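Local coordinates for putative DNA ligase-like protein Rv0938/MT0965 (Mycobacterium tuberculosis, PDB 2IRU) that probably repairs DNA double-strand breaks with Ku by non-homologous end joining, this N-terminal primase-polymerase domain adding nucleotides with manganese, at residues 65-70 with 112-117; 231-234 with 239-242. All blocks are in the same frame, centred on the assembly; numbering follows the deposited sequence.

Contact 1 of 2, residues 65-70 with 112-117; sequences AFFEKQ and EVHVPQ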
ATOM      1  N   ALA A  65       9.907  10.834 -12.625  1.00  7.30           N
ATOM      2  CA  ALA A  65       8.993  10.809 -11.462  1.00  5.51           C
ATOM      3  C   ALA A  65       9.741  11.219 -10.196  1.00  5.14           C
ATOM      4  O   ALA A  65      10.997  11.250 -10.167  1.00  5.44           O
ATOM      5  CB  ALA A  65       8.368   9.422 -11.255  1.00  6.15           C
ATOM      6  N   PHE A  66       8.972  11.552  -9.159  1.00  4.40           N
ATOM      7  CA  PHE A  66       9.568  11.849  -7.865  1.00  5.26           C
ATOM      8  C   PHE A  66       8.643  11.469  -6.699  1.00  5.03           C
ATOM      9  O   PHE A  66       7.418  11.581  -6.826  1.00  6.53           O
ATOM     10  CB  PHE A  66       9.928  13.349  -7.774  1.00  6.08           C
ATOM     11  CG  PHE A  66       8.764  14.291  -7.960  1.00  6.92           C
ATOM     12  CD1 PHE A  66       8.455  14.810  -9.244  1.00  7.13           C
ATOM     13  CD2 PHE A  66       7.992  14.710  -6.859  1.00  6.51           C
ATOM     14  CE1 PHE A  66       7.381  15.692  -9.426  1.00  8.88           C
ATOM     15  CE2 PHE A  66       6.927  15.626  -7.043  1.00  7.67           C
ATOM     16  CZ  PHE A  66       6.622  16.099  -8.346  1.00  9.12           C
ATOM     17  N   PHE A  67       9.241  10.977  -5.609  1.00  5.39           N
ATOM     18  CA  PHE A  67       8.515  10.888  -4.336  1.00  6.19           C
ATOM     19  C   PHE A  67       8.337  12.264  -3.714  1.00  5.95           C
ATOM     20  O   PHE A  67       9.215  13.144  -3.837  1.00  6.70           O
ATOM     21  CB  PHE A  67       9.258  10.024  -3.324  1.00  6.84           C
ATOM     22  CG  PHE A  67       9.039   8.556  -3.482  1.00  6.77           C
ATOM     23  CD1 PHE A  67       7.809   7.976  -3.129  1.00  8.37           C
ATOM     24  CD2 PHE A  67      10.092   7.736  -3.887  1.00  8.24           C
ATOM     25  CE1 PHE A  67       7.607   6.574  -3.256  1.00  8.04           C
ATOM     26  CE2 PHE A  67       9.919   6.358  -4.007  1.00  9.69           C
ATOM     27  CZ  PHE A  67       8.676   5.765  -3.676  1.00 10.29           C
ATOM     28  N   GLU A  68       7.242  12.443  -2.987  1.00  5.30           N
ATOM     29  CA  GLU A  68       7.017  13.686  -2.264  1.00  6.41           C
ATOM     30  C   GLU A  68       6.408  13.301  -0.920  1.00  7.41           C
ATOM     31  O   GLU A  68       5.516  12.446  -0.883  1.00  6.73           O
ATOM     32  CB  GLU A  68       6.077  14.615  -3.055  1.00  7.50           C
ATOM     33  CG  GLU A  68       6.132  16.049  -2.542  1.00  8.50           C
ATOM     34  CD  GLU A  68       5.327  17.032  -3.380  1.00  7.29           C
ATOM     35  OE1 GLU A  68       4.640  16.583  -4.350  1.00  9.01           O
ATOM     36  OE2 GLU A  68       5.384  18.264  -3.034  1.00  4.80           O
ATOM     37  N   LYS A  69       6.942  13.875   0.153  1.00  7.64           N
ATOM     38  CA  LYS A  69       6.482  13.538   1.499  1.00  7.75           C
ATOM     39  C   LYS A  69       5.874  14.776   2.149  1.00  6.96           C
ATOM     40  O   LYS A  69       4.658  14.837   2.377  1.00  6.96           O
ATOM     41  CB  LYS A  69       7.627  12.969   2.342  1.00  9.08           C
ATOM     42  CG  LYS A  69       8.050  11.618   1.826  1.00  9.94           C
ATOM     43  CD  LYS A  69       9.279  11.080   2.580  1.00 12.35           C
ATOM     44  CE  LYS A  69       9.590   9.646   2.107  1.00 16.68           C
ATOM     45  NZ  LYS A  69       8.500   8.681   2.509  1.00 19.88           N
ATOM     46  N   GLN A  70       6.708  15.777   2.417  1.00  6.74           N
ATOM     47  CA  GLN A  70       6.162  17.038   2.944  1.00  7.04           C
ATOM     48  C   GLN A  70       4.972  17.533   2.068  1.00  6.90           C
ATOM     49  O   GLN A  70       4.970  17.390   0.833  1.00  7.36           O
ATOM     50  CB  GLN A  70       7.262  18.115   2.977  1.00  6.65           C
ATOM     51  CG  GLN A  70       6.852  19.472   3.555  1.00  7.62           C
ATOM     52  CD  GLN A  70       6.803  19.513   5.072  1.00  9.58           C
ATOM     53  OE1 GLN A  70       7.361  18.659   5.737  1.00 10.04           O
ATOM     54  NE2 GLN A  70       6.172  20.563   5.626  1.00 14.49           N
ATOM     55  N   GLU A 112       0.858   6.952  -7.435  1.00  6.86           N
ATOM     56  CA  GLU A 112       1.056   6.081  -6.252  1.00  5.67           C
ATOM     57  C   GLU A 112       0.828   6.799  -4.934  1.00  6.23           C
ATOM     58  O   GLU A 112       1.319   7.929  -4.724  1.00  5.17           O
ATOM     59  CB  GLU A 112       2.450   5.480  -6.268  1.00  5.90           C
ATOM     60  CG  GLU A 112       2.627   4.536  -7.467  1.00  6.31           C
ATOM     61  CD  GLU A 112       3.905   3.707  -7.429  1.00  9.13           C
ATOM     62  OE1 GLU A 112       4.762   3.958  -6.568  1.00  7.96           O
ATOM     63  OE2 GLU A 112       4.075   2.842  -8.333  1.00  8.82           O
ATOM     64  N   VAL A 113       0.062   6.136  -4.073  1.00  5.09           N
ATOM     65  CA  VAL A 113      -0.070   6.545  -2.649  1.00  5.98           C
ATOM     66  C   VAL A 113       0.582   5.451  -1.788  1.00  5.79           C
ATOM     67  O   VAL A 113       0.238   4.279  -1.938  1.00  5.80           O
ATOM     68  CB  VAL A 113      -1.553   6.724  -2.269  1.00  6.46           C
ATOM     69  CG1 VAL A 113      -1.733   7.108  -0.787  1.00  8.26           C
ATOM     70  CG2 VAL A 113      -2.181   7.750  -3.210  1.00  7.03           C
ATOM     71  N   HIS A 114       1.507   5.839  -0.914  1.00  4.69           N
ATOM     72  CA  HIS A 114       2.204   4.911  -0.015  1.00  6.17           C
ATOM     73  C   HIS A 114       1.910   5.319   1.417  1.00  7.24           C
ATOM     74  O   HIS A 114       1.891   6.529   1.720  1.00  6.13           O
ATOM     75  CB  HIS A 114       3.712   5.006  -0.243  1.00  7.17           C
ATOM     76  CG  HIS A 114       4.156   4.598  -1.618  1.00  6.58           C
ATOM     77  ND1 HIS A 114       4.979   3.517  -1.842  1.00  8.05           N
ATOM     78  CD2 HIS A 114       3.917   5.151  -2.835  1.00  5.89           C
ATOM     79  CE1 HIS A 114       5.220   3.412  -3.141  1.00  8.00           C
ATOM     80  NE2 HIS A 114       4.608   4.408  -3.765  1.00  4.54           N
ATOM     81  N   VAL A 115       1.631   4.345   2.287  1.00  7.66           N
ATOM     82  CA  VAL A 115       1.352   4.658   3.704  1.00  8.54           C
ATOM     83  C   VAL A 115       2.081   3.647   4.631  1.00  7.90           C
ATOM     84  O   VAL A 115       2.348   2.482   4.234  1.00  8.34           O
ATOM     85  CB  VAL A 115      -0.184   4.627   4.037  1.00  9.16           C
ATOM     86  CG1 VAL A 115      -0.934   5.799   3.329  1.00  6.43           C
ATOM     87  CG2 VAL A 115      -0.810   3.240   3.688  1.00 11.41           C
ATOM     88  N   PRO A 116       2.406   4.083   5.866  1.00  8.34           N
ATOM     89  CA  PRO A 116       2.959   3.119   6.843  1.00  8.41           C
ATOM     90  C   PRO A 116       1.846   2.359   7.551  1.00  8.87           C
ATOM     91  O   PRO A 116       0.668   2.592   7.256  1.00  9.08           O
ATOM     92  CB  PRO A 116       3.725   4.033   7.807  1.00  8.43           C
ATOM     93  CG  PRO A 116       2.799   5.321   7.877  1.00  8.43           C
ATOM     94  CD  PRO A 116       2.312   5.459   6.398  1.00  6.85           C
ATOM     95  N   GLN A 117       2.224   1.458   8.472  1.00  9.17           N
ATOM     96  CA  GLN A 117       1.272   0.530   9.101  1.00  8.75           C
ATOM     97  C   GLN A 117       0.753   1.055  10.443  1.00  8.90           C
ATOM     98  O   GLN A 117       0.020   0.351  11.143  1.00  9.22           O
ATOM     99  CB  GLN A 117       1.914  -0.882   9.265  1.00 10.30           C
ATOM    100  CG  GLN A 117       2.590  -1.360   7.985  1.00 11.05           C
ATOM    101  CD  GLN A 117       1.682  -1.183   6.739  1.00 11.44           C
ATOM    102  OE1 GLN A 117       0.520  -1.653   6.735  1.00 11.43           O
ATOM    103  NE2 GLN A 117       2.196  -0.481   5.695  1.00 10.20           N
TER
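Strands 66-68 and 112-115 lie in the same four-stranded antiparallel sheet of the primase-polymerase domain but are not neighbours, and F67 and E112, their nearest residues, keep their CA atoms 9.1 Å apart because strand 53-56 runs between them. The backbones therefore do not pair, and the gap is bridged on one surface of the sheet by an edge-to-face aromatic pair of F67 and H114. The phenyl edge is directed at one face of the imidazole, with centroids 5.3 Å apart and ring planes at 74°. F67 CE1 makes the approach, sitting toward the rim of the imidazole at 3.7 Å from H114 NE2. The side chain of F67 also rests on T53 and K55 of the intervening strand. In H114, CG stands beside the backbone N and anti to the carbonyl carbon (chi1 -63°), which sends the imidazole out toward the phenyl ring. E112, two residues back on the same strand, also restrains the ring through OE1, while its OE2 forms a salt bridge with R247. H114, K55 and R247 are all predicted to bind the incoming nucleotide, and F67 belongs to a segment expected to touch DNA, so the pair probably lies where these two surfaces meet. H114 NE2 donates to E112 OE1 at 2.8 Å; OE1 lies nearly in the imidazole plane, whereas NE2 meets it on the anti side and 30° out of the carboxylate plane.

Contact 2 of 2, residues 231-234 with 239-242; sequences WSQN and TTIA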
ATOM      1  N   TRP A 231       9.923  -8.500   6.160  1.00 10.09           N
ATOM      2  CA  TRP A 231       9.269  -8.033   7.382  1.00 10.65           C
ATOM      3  C   TRP A 231       9.635  -6.583   7.686  1.00 11.21           C
ATOM      4  O   TRP A 231       9.077  -6.000   8.639  1.00 11.39           O
ATOM      5  CB  TRP A 231       9.744  -8.895   8.569  1.00 11.09           C
ATOM      6  CG  TRP A 231      11.240  -9.116   8.521  1.00 12.04           C
ATOM      7  CD1 TRP A 231      11.903 -10.184   7.952  1.00 12.64           C
ATOM      8  CD2 TRP A 231      12.258  -8.243   9.036  1.00 12.71           C
ATOM      9  NE1 TRP A 231      13.269 -10.020   8.098  1.00 11.84           N
ATOM     10  CE2 TRP A 231      13.508  -8.832   8.742  1.00 13.57           C
ATOM     11  CE3 TRP A 231      12.237  -7.010   9.707  1.00 12.57           C
ATOM     12  CZ2 TRP A 231      14.720  -8.243   9.120  1.00 13.58           C
ATOM     13  CZ3 TRP A 231      13.451  -6.416  10.069  1.00 13.77           C
ATOM     14  CH2 TRP A 231      14.669  -7.025   9.766  1.00 14.41           C
ATOM     15  N   SER A 232      10.550  -6.005   6.895  1.00 10.88           N
ATOM     16  CA  SER A 232      11.202  -4.721   7.245  1.00 11.53           C
ATOM     17  C   SER A 232      10.291  -3.495   7.079  1.00 10.49           C
ATOM     18  O   SER A 232      10.571  -2.397   7.621  1.00 11.60           O
ATOM     19  CB  SER A 232      12.488  -4.503   6.428  1.00 11.70           C
ATOM     20  OG  SER A 232      12.192  -4.263   5.071  1.00 14.30           O
ATOM     21  N   GLN A 233       9.236  -3.646   6.279  1.00 10.24           N
ATOM     22  CA  GLN A 233       8.287  -2.529   6.057  1.00 11.39           C
ATOM     23  C   GLN A 233       7.376  -2.187   7.253  1.00 10.89           C
ATOM     24  O   GLN A 233       6.608  -1.204   7.229  1.00 12.56           O
ATOM     25  CB  GLN A 233       7.510  -2.717   4.757  1.00 11.93           C
ATOM     26  CG  GLN A 233       8.476  -2.747   3.602  1.00 13.29           C
ATOM     27  CD  GLN A 233       7.855  -3.152   2.323  1.00 18.20           C
ATOM     28  OE1 GLN A 233       6.790  -2.655   1.945  1.00 24.75           O
ATOM     29  NE2 GLN A 233       8.524  -4.068   1.617  1.00 21.07           N
ATOM     30  N   ASN A 234       7.492  -2.972   8.315  1.00 10.83           N
ATOM     31  CA  ASN A 234       6.821  -2.654   9.573  1.00 11.26           C
ATOM     32  C   ASN A 234       7.564  -1.578  10.358  1.00 11.63           C
ATOM     33  O   ASN A 234       7.036  -1.069  11.349  1.00 12.31           O
ATOM     34  CB  ASN A 234       6.575  -3.927  10.390  1.00 10.70           C
ATOM     35  CG  ASN A 234       5.624  -4.884   9.666  1.00 11.71           C
ATOM     36  OD1 ASN A 234       4.439  -4.616   9.570  1.00 13.92           O
ATOM     37  ND2 ASN A 234       6.163  -5.988   9.119  1.00 12.42           N
ATOM     38  N   THR A 239       7.327   2.979   4.350  1.00 12.58           N
ATOM     39  CA  THR A 239       5.980   3.203   3.852  1.00 11.92           C
ATOM     40  C   THR A 239       5.787   2.158   2.730  1.00 10.95           C
ATOM     41  O   THR A 239       6.763   1.697   2.133  1.00 12.08           O
ATOM     42  CB  THR A 239       5.839   4.675   3.413  1.00 12.88           C
ATOM     43  OG1 THR A 239       4.472   4.963   3.056  1.00 14.39           O
ATOM     44  CG2 THR A 239       6.768   4.953   2.208  1.00 12.97           C
ATOM     45  N   THR A 240       4.544   1.743   2.507  1.00 11.14           N
ATOM     46  CA  THR A 240       4.202   0.645   1.596  1.00 10.13           C
ATOM     47  C   THR A 240       3.024   1.089   0.729  1.00  9.45           C
ATOM     48  O   THR A 240       2.085   1.772   1.223  1.00  9.52           O
ATOM     49  CB  THR A 240       3.828  -0.633   2.419  1.00 11.61           C
ATOM     50  OG1 THR A 240       4.994  -1.046   3.174  1.00 11.41           O
ATOM     51  CG2 THR A 240       3.326  -1.733   1.538  1.00 12.12           C
ATOM     52  N   ILE A 241       3.126   0.786  -0.563  1.00  8.70           N
ATOM     53  CA  ILE A 241       2.049   1.076  -1.523  1.00  9.05           C
ATOM     54  C   ILE A 241       0.672   0.746  -0.934  1.00  9.65           C
ATOM     55  O   ILE A 241       0.447  -0.378  -0.405  1.00 10.18           O
ATOM     56  CB  ILE A 241       2.260   0.315  -2.853  1.00  8.50           C
ATOM     57  CG1 ILE A 241       1.299   0.823  -3.941  1.00  9.90           C
ATOM     58  CG2 ILE A 241       2.133  -1.245  -2.683  1.00  9.29           C
ATOM     59  CD1 ILE A 241       1.736   2.206  -4.532  1.00 13.98           C
ATOM     60  N   ALA A 242      -0.237   1.700  -1.027  1.00 10.02           N
ATOM     61  CA  ALA A 242      -1.547   1.513  -0.420  1.00 10.41           C
ATOM     62  C   ALA A 242      -2.455   0.595  -1.217  1.00 10.78           C
ATOM     63  O   ALA A 242      -2.481   0.672  -2.440  1.00  9.83           O
ATOM     64  CB  ALA A 242      -2.206   2.826  -0.222  1.00 11.12           C
TER
HETATM   65  O   HOH W   1       5.028   0.390   5.666  1.00 15.58           O
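A polar contact, part direct and part through water, ties the 3-10 turn at 232-234 to the start of strand 240-241, closing a short loop between strand 227-230 of the large mixed sheet and the edge strand of the four-stranded antiparallel sheet. It thus ties the loop leaving the mixed sheet of the primase-polymerase domain to the edge of the antiparallel sheet. Q233 and T240 carry it, their side chains crossing at about a right angle. T240 OG1 donates to Q233 OE1 over 2.7 Å, arriving in the carbonyl plane on a lone pair of the amide oxygen. The methyl of T240 accompanies the hydroxyl, with CG2 3.6 Å from Q233 OE1, and Q233 CB lies 3.4 Å from T240 OG1. Beyond CG the glutamine chain is extended (chi2 170°), running alongside the threonine hydroxyl and bringing OE1 back to it. With the oxygen engaged by T240, the amide nitrogen NE2 is turned to the carboxylates of D140 and, weakly, D230, both expected manganese ligands. T240 thus acts as a probable second-shell residue to Q233, itself predicted to bind nucleotide, and its bond, with those of NE2, is consistent with a fixed amide rotation. Within the turn, N234 ND2 bonds to W231 O at 3.0 Å, from above the carbonyl plane. A water completes the bridge by donating to Q233 O at 2.7 Å and T240 OG1 at 2.9 Å, so that this hydroxyl both gives and receives.

How the contacts relate
Both contacts reach the same four-stranded sheet: contact 1 reaches across strand 53-56, from the outermost strand 66-68 to 112-115, and contact 2 starts from the next strand, 240-241. Backbone pairing joins them directly, V115 N lying 2.8 Å from T240 O and V113 O 2.8 Å from A242 N. Each is partly buried, but contact 1 sets an exposed phenylalanine against a buried histidine, whereas contact 2 sets a buried threonine against a partly exposed glutamine. Their chemistry differs accordingly: aromatic packing over the sheet surface in one, hydrogen bonds, direct and through water, between a 3-10 turn and the edge strand in the other. T239, touching H114, brings the two sets of predicted nucleotide-binding residues together.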